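Local coordinates for protein tryptophan--tRNA ligase (Aeropyrum pernix, PDB 3A04) that catalyses the ATP-dependent attachment of L-tryptophan to its cognate tRNA, releasing AMP and diphosphate, and carries an iron-sulfur cluster, at residues K278-L283 with C337-W342; A282-R287 with E301-Y306. All coordinates share one frame; numbering follows the deposited sequence.

Contact 1 (K278-L283 with C337-W342); sequences KLFRAL and CKQIAW. With SF4 (iron/sulfur cluster), chain B.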
loop_
_atom_site.group_PDB
_atom_site.type_symbol
_atom_site.label_atom_id
_atom_site.label_comp_id
_atom_site.label_asym_id
_atom_site.label_seq_id
_atom_site.Cartn_x
_atom_site.Cartn_y
_atom_site.Cartn_z
ATOM N N LYS A 278 -4.197 42.389 -1.037
ATOM C CA LYS A 278 -4.481 41.426 0.024
ATOM C C LYS A 278 -3.892 41.894 1.329
ATOM O O LYS A 278 -4.532 41.769 2.398
ATOM C CB LYS A 278 -3.870 40.050 -0.329
ATOM C CG LYS A 278 -4.502 39.410 -1.512
ATOM C CD LYS A 278 -3.912 37.949 -1.673
ATOM C CE LYS A 278 -4.700 37.162 -2.724
ATOM N NZ LYS A 278 -3.873 35.916 -3.041
ATOM N N LEU A 279 -2.647 42.371 1.295
ATOM C CA LEU A 279 -2.073 42.867 2.554
ATOM C C LEU A 279 -2.889 44.047 3.123
ATOM O O LEU A 279 -3.108 44.175 4.357
ATOM C CB LEU A 279 -0.608 43.334 2.337
ATOM C CG LEU A 279 0.221 43.669 3.600
ATOM C CD1 LEU A 279 0.296 42.466 4.536
ATOM C CD2 LEU A 279 1.682 43.905 3.210
ATOM N N PHE A 280 -3.307 44.957 2.234
ATOM C CA PHE A 280 -4.025 46.134 2.743
ATOM C C PHE A 280 -5.440 45.846 3.270
ATOM O O PHE A 280 -5.985 46.585 4.097
ATOM C CB PHE A 280 -4.022 47.298 1.723
ATOM C CG PHE A 280 -2.840 48.226 1.927
ATOM C CD1 PHE A 280 -1.586 47.863 1.470
ATOM C CD2 PHE A 280 -2.978 49.422 2.605
ATOM C CE1 PHE A 280 -0.431 48.703 1.658
ATOM C CE2 PHE A 280 -1.841 50.287 2.806
ATOM C CZ PHE A 280 -0.578 49.911 2.309
ATOM N N ARG A 281 -5.973 44.722 2.853
ATOM C CA ARG A 281 -7.222 44.244 3.380
ATOM C C ARG A 281 -7.124 43.409 4.615
ATOM O O ARG A 281 -8.157 42.997 5.132
ATOM C CB ARG A 281 -7.946 43.441 2.283
ATOM C CG ARG A 281 -8.520 44.430 1.307
ATOM C CD ARG A 281 -8.902 43.770 0.018
ATOM N NE ARG A 281 -9.087 44.827 -0.967
ATOM C CZ ARG A 281 -9.042 44.621 -2.283
ATOM N NH1 ARG A 281 -8.825 43.386 -2.752
ATOM N NH2 ARG A 281 -9.204 45.645 -3.116
ATOM N N ALA A 282 -5.901 43.103 5.077
ATOM C CA ALA A 282 -5.727 42.231 6.274
ATOM C C ALA A 282 -6.399 42.793 7.541
ATOM O O ALA A 282 -6.352 44.011 7.799
ATOM C CB ALA A 282 -4.226 41.996 6.600
ATOM N N LEU A 283 -6.939 41.897 8.368
ATOM C CA LEU A 283 -7.360 42.283 9.723
ATOM C C LEU A 283 -6.194 42.695 10.645
ATOM O O LEU A 283 -5.115 42.043 10.693
ATOM C CB LEU A 283 -8.191 41.154 10.364
ATOM C CG LEU A 283 -9.383 40.704 9.495
ATOM C CD1 LEU A 283 -10.339 39.716 10.199
ATOM C CD2 LEU A 283 -10.171 41.879 8.937
ATOM N N CYS A 337 1.668 51.330 8.993
ATOM C CA CYS A 337 2.155 50.019 9.336
ATOM C C CYS A 337 2.043 49.001 8.187
ATOM O O CYS A 337 2.987 48.256 7.937
ATOM C CB CYS A 337 1.408 49.529 10.528
ATOM S SG CYS A 337 2.271 48.210 11.411
ATOM N N LYS A 338 0.891 49.008 7.499
ATOM C CA LYS A 338 0.678 48.204 6.314
ATOM C C LYS A 338 1.582 48.599 5.195
ATOM O O LYS A 338 2.084 47.729 4.522
ATOM C CB LYS A 338 -0.776 48.300 5.806
ATOM C CG LYS A 338 -1.724 47.517 6.766
ATOM C CD LYS A 338 -3.213 47.711 6.395
ATOM C CE LYS A 338 -4.084 46.547 7.054
ATOM N NZ LYS A 338 -5.548 46.754 6.805
ATOM N N GLN A 339 1.780 49.908 4.944
ATOM C CA GLN A 339 2.673 50.212 3.831
ATOM C C GLN A 339 4.127 49.804 4.197
ATOM O O GLN A 339 4.849 49.333 3.332
ATOM C CB GLN A 339 2.550 51.718 3.392
ATOM C CG GLN A 339 3.608 52.171 2.392
ATOM C CD GLN A 339 3.538 51.565 1.015
ATOM O OE1 GLN A 339 2.557 50.869 0.611
ATOM N NE2 GLN A 339 4.574 51.859 0.244
ATOM N N ILE A 340 4.552 49.946 5.455
ATOM C CA ILE A 340 5.886 49.478 5.866
ATOM C C ILE A 340 6.065 47.933 5.586
ATOM O O ILE A 340 7.072 47.459 5.018
ATOM C CB ILE A 340 6.120 49.787 7.381
ATOM C CG1 ILE A 340 6.471 51.293 7.646
ATOM C CG2 ILE A 340 7.363 49.009 7.984
ATOM C CD1 ILE A 340 6.290 51.641 9.283
ATOM N N ALA A 341 5.070 47.175 5.980
ATOM C CA ALA A 341 5.094 45.705 5.753
ATOM C C ALA A 341 5.048 45.479 4.247
ATOM O O ALA A 341 5.790 44.638 3.748
ATOM C CB ALA A 341 3.904 45.115 6.406
ATOM N N TRP A 342 4.258 46.300 3.512
ATOM C CA TRP A 342 4.166 46.107 2.060
ATOM C C TRP A 342 5.495 46.277 1.397
ATOM O O TRP A 342 5.869 45.459 0.521
ATOM C CB TRP A 342 3.048 46.966 1.370
ATOM C CG TRP A 342 3.333 46.976 -0.081
ATOM C CD1 TRP A 342 3.844 48.044 -0.811
ATOM C CD2 TRP A 342 3.322 45.842 -0.980
ATOM N NE1 TRP A 342 4.086 47.647 -2.115
ATOM C CE2 TRP A 342 3.774 46.310 -2.249
ATOM C CE3 TRP A 342 2.931 44.486 -0.848
ATOM C CZ2 TRP A 342 3.864 45.471 -3.386
ATOM C CZ3 TRP A 342 3.004 43.641 -1.990
ATOM C CH2 TRP A 342 3.467 44.148 -3.252
HETATM FE FE1 SF4 B . 0.503 47.761 12.772
HETATM FE FE2 SF4 B . -0.498 47.903 15.325
HETATM FE FE3 SF4 B . -2.113 48.413 13.162
HETATM FE FE4 SF4 B . -1.148 45.879 13.532
HETATM S S1 SF4 B . -2.583 47.110 14.987
HETATM S S2 SF4 B . -1.232 46.998 11.562
HETATM S S3 SF4 B . 0.866 46.218 14.426
HETATM S S4 SF4 B . -0.310 49.689 13.894
#
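Lys-338 reaches from its helix to the backbone that leaves the end of helix 272-280, and its NZ donates two hydrogen bonds there. One runs to Phe-280 O at 2.7 Å, meeting the carbonyl from above its plane (49° out of it); the other runs to Ala-282 O at 3.0 Å and lies in the carbonyl plane. The chain is extended beyond CG, which carries the ammonium past the Phe-280 ring to both carbonyls. Lys-338 CB makes a CH-pi contact over one face of that ring, 3.9 Å from the centroid and 16° off the normal. Trp-342 CB meets the same ring at its edge, 3.9 Å from Phe-280 CE1. With CG turned opposite the backbone N (chi1 -170°), Leu-279 lies against the other helix, CD2 3.5 Å from Trp-342 CA and also touching Ala-341 CB. With an alanine in place of Lys-338, the carbonyls of Phe-280 and Ala-282 would probably lose their shared donor, and the turn after the helix would be less firmly held. One residue before Lys-338, Cys-337 SG binds FE1 of the iron-sulfur cluster at 2.3 Å, so the turn gripping helix 272-280 also carries a cluster ligand. Arg-276 makes cation-pi contacts with Phe-280 and Trp-342 and bonds to Gln-339 OE1. The contact thus joins the C-terminal end of helix 272-280 to the start of helix 334-364, with helix 304-313 touching Ala-282, Lys-338 and Ala-341.

Contact 2 (A282-R287 with E301-Y306); sequences ALTGGR and EVCSVY. With SF4 (iron/sulfur cluster), chain B.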
loop_
_atom_site.group_PDB
_atom_site.type_symbol
_atom_site.label_atom_id
_atom_site.label_comp_id
_atom_site.label_asym_id
_atom_site.label_seq_id
_atom_site.Cartn_x
_atom_site.Cartn_y
_atom_site.Cartn_z
ATOM N N ALA A 282 -5.901 43.103 5.077
ATOM C CA ALA A 282 -5.727 42.231 6.274
ATOM C C ALA A 282 -6.399 42.793 7.541
ATOM O O ALA A 282 -6.352 44.011 7.799
ATOM C CB ALA A 282 -4.226 41.996 6.600
ATOM N N LEU A 283 -6.939 41.897 8.368
ATOM C CA LEU A 283 -7.360 42.283 9.723
ATOM C C LEU A 283 -6.194 42.695 10.645
ATOM O O LEU A 283 -5.115 42.043 10.693
ATOM C CB LEU A 283 -8.191 41.154 10.364
ATOM C CG LEU A 283 -9.383 40.704 9.495
ATOM C CD1 LEU A 283 -10.339 39.716 10.199
ATOM C CD2 LEU A 283 -10.171 41.879 8.937
ATOM N N THR A 284 -6.405 43.789 11.359
ATOM C CA THR A 284 -5.401 44.304 12.276
ATOM C C THR A 284 -5.955 44.363 13.695
ATOM O O THR A 284 -7.139 44.114 13.919
ATOM C CB THR A 284 -5.032 45.767 11.893
ATOM O OG1 THR A 284 -6.188 46.613 12.109
ATOM C CG2 THR A 284 -4.626 45.828 10.456
ATOM N N GLY A 285 -5.093 44.661 14.647
ATOM C CA GLY A 285 -5.545 45.094 15.973
ATOM C C GLY A 285 -5.750 46.605 16.083
ATOM O O GLY A 285 -5.473 47.164 17.115
ATOM N N GLY A 286 -6.158 47.264 14.999
ATOM C CA GLY A 286 -6.367 48.727 14.963
ATOM C C GLY A 286 -7.703 49.097 15.626
ATOM O O GLY A 286 -8.445 48.208 16.100
ATOM N N ARG A 287 -8.015 50.398 15.713
ATOM C CA ARG A 287 -9.199 50.822 16.488
ATOM C C ARG A 287 -10.118 51.594 15.594
ATOM O O ARG A 287 -9.838 51.760 14.381
ATOM C CB ARG A 287 -8.845 51.641 17.746
ATOM C CG ARG A 287 -7.717 51.129 18.657
ATOM C CD ARG A 287 -8.106 50.277 19.922
ATOM N NE ARG A 287 -6.872 50.120 20.724
ATOM C CZ ARG A 287 -6.693 49.384 21.835
ATOM N NH1 ARG A 287 -7.680 48.669 22.382
ATOM N NH2 ARG A 287 -5.481 49.354 22.409
ATOM N N GLU A 301 -0.868 41.599 19.256
ATOM C CA GLU A 301 -1.242 40.205 19.623
ATOM C C GLU A 301 -2.357 39.600 18.737
ATOM O O GLU A 301 -2.383 38.397 18.509
ATOM C CB GLU A 301 -1.650 40.119 21.116
ATOM C CG GLU A 301 -0.495 40.276 22.119
ATOM C CD GLU A 301 0.023 41.737 22.313
ATOM O OE1 GLU A 301 -0.620 42.705 21.844
ATOM O OE2 GLU A 301 1.086 41.917 22.971
ATOM N N VAL A 302 -3.251 40.438 18.207
ATOM C CA VAL A 302 -4.353 39.967 17.334
ATOM C C VAL A 302 -4.279 40.464 15.880
ATOM O O VAL A 302 -5.286 40.418 15.131
ATOM C CB VAL A 302 -5.753 40.283 17.979
ATOM C CG1 VAL A 302 -5.767 39.756 19.413
ATOM C CG2 VAL A 302 -5.978 41.773 18.000
ATOM N N CYS A 303 -3.102 40.951 15.474
ATOM C CA CYS A 303 -3.006 41.682 14.209
ATOM C C CYS A 303 -2.273 40.779 13.225
ATOM O O CYS A 303 -1.144 40.319 13.492
ATOM C CB CYS A 303 -2.160 42.949 14.400
ATOM S SG CYS A 303 -1.928 43.758 12.873
ATOM N N SER A 304 -2.902 40.531 12.095
ATOM C CA SER A 304 -2.280 39.634 11.093
ATOM C C SER A 304 -1.146 40.363 10.306
ATOM O O SER A 304 -0.309 39.734 9.682
ATOM C CB SER A 304 -3.383 39.102 10.180
ATOM O OG SER A 304 -3.748 40.112 9.280
ATOM N N VAL A 305 -1.092 41.704 10.368
ATOM C CA VAL A 305 0.028 42.441 9.739
ATOM C C VAL A 305 1.281 42.258 10.579
ATOM O O VAL A 305 2.369 41.897 10.072
ATOM C CB VAL A 305 -0.295 43.953 9.620
ATOM C CG1 VAL A 305 0.989 44.728 9.089
ATOM C CG2 VAL A 305 -1.521 44.158 8.699
ATOM N N TYR A 306 1.106 42.428 11.880
ATOM C CA TYR A 306 2.180 42.246 12.816
ATOM C C TYR A 306 2.688 40.796 12.761
ATOM O O TYR A 306 3.896 40.550 12.806
ATOM C CB TYR A 306 1.739 42.608 14.259
ATOM C CG TYR A 306 2.859 42.383 15.250
ATOM C CD1 TYR A 306 4.008 43.207 15.238
ATOM C CD2 TYR A 306 2.845 41.285 16.134
ATOM C CE1 TYR A 306 5.124 42.944 16.132
ATOM C CE2 TYR A 306 3.947 41.021 17.021
ATOM C CZ TYR A 306 5.064 41.864 17.014
ATOM O OH TYR A 306 6.114 41.631 17.899
HETATM FE FE1 SF4 B . 0.503 47.761 12.772
HETATM FE FE2 SF4 B . -0.498 47.903 15.325
HETATM FE FE3 SF4 B . -2.113 48.413 13.162
HETATM FE FE4 SF4 B . -1.148 45.879 13.532
HETATM S S1 SF4 B . -2.583 47.110 14.987
HETATM S S2 SF4 B . -1.232 46.998 11.562
HETATM S S3 SF4 B . 0.866 46.218 14.426
HETATM S S4 SF4 B . -0.310 49.689 13.894
#
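One side of the iron-sulfur cluster pocket is built by the 282-287 loop and the N-terminal end of helix 304-313; the backbones come closest at Thr-284 and Cys-303, whose CA atoms are 4.0 Å apart. Cys-303 SG binds FE4 of the cluster at 2.4 Å. The same residue occupies the N-cap position: with SG anti to the backbone N (chi1 175°), the sulfur also accepts a nearly straight capping bond from Tyr-306 N, at 3.5 Å and 169°. Across the contact, Leu-283 O takes two donors from one residue. Ser-304 OG approaches in the carbonyl plane, on a lone pair, at 2.8 Å, whereas Ser-304 N comes in at 3.0 Å, tilted 20° from that plane. Ser-304 OG also pairs with Leu-252 O, so its single proton is probably shared or alternates between the two carbonyls, and it lies against Ala-282 CB. On the cluster side, Thr-284 CG2 and Val-305 CG2 sit side by side, 3.9 Å apart, and both pack against S2. The Thr-284 hydroxyl turns back to its own loop: OG1 accepts from Gly-286 N at 3.0 Å, an ST turn. The glycine backbone lies close to S1. Gly-285 N, 3.4 Å from Cys-303 CB, is buried with no hydrogen-bond partner in the model, and Gly-285 CA rests against Val-302 CG2. Chemically, one thiolate is divided between iron and a helix N-H, and the capping bond would probably draw off some of its negative charge and fix its direction toward FE4. Thr-284 and Val-305 lay apolar groups against S2, while Leu-283 O fixes the loop to the first turn of the helix.

In the fold
Following the chain, helix 272-280 runs into the 282-287 loop, which serves both contacts through the shared Ala-282 and Leu-283. Contact 2 closes first, after 13 intervening residues that include helix 290-296. The chain then continues through helices 304-313 and 317-328 before helix 334-364 returns to close contact 1 over 53 residues, a larger loop within which contact 2 nests. The centres lie about 9 Å apart, and Lys-338 CE packs on Thr-284 CG2 at 3.5 Å. Cys-337 and Cys-303 bind different irons of one cluster, with the pocket's Cys-327 and Cys-334 between them in the chain. Together the contacts tie helices 272-280, 304-313 and 334-364 to one another beside the cluster.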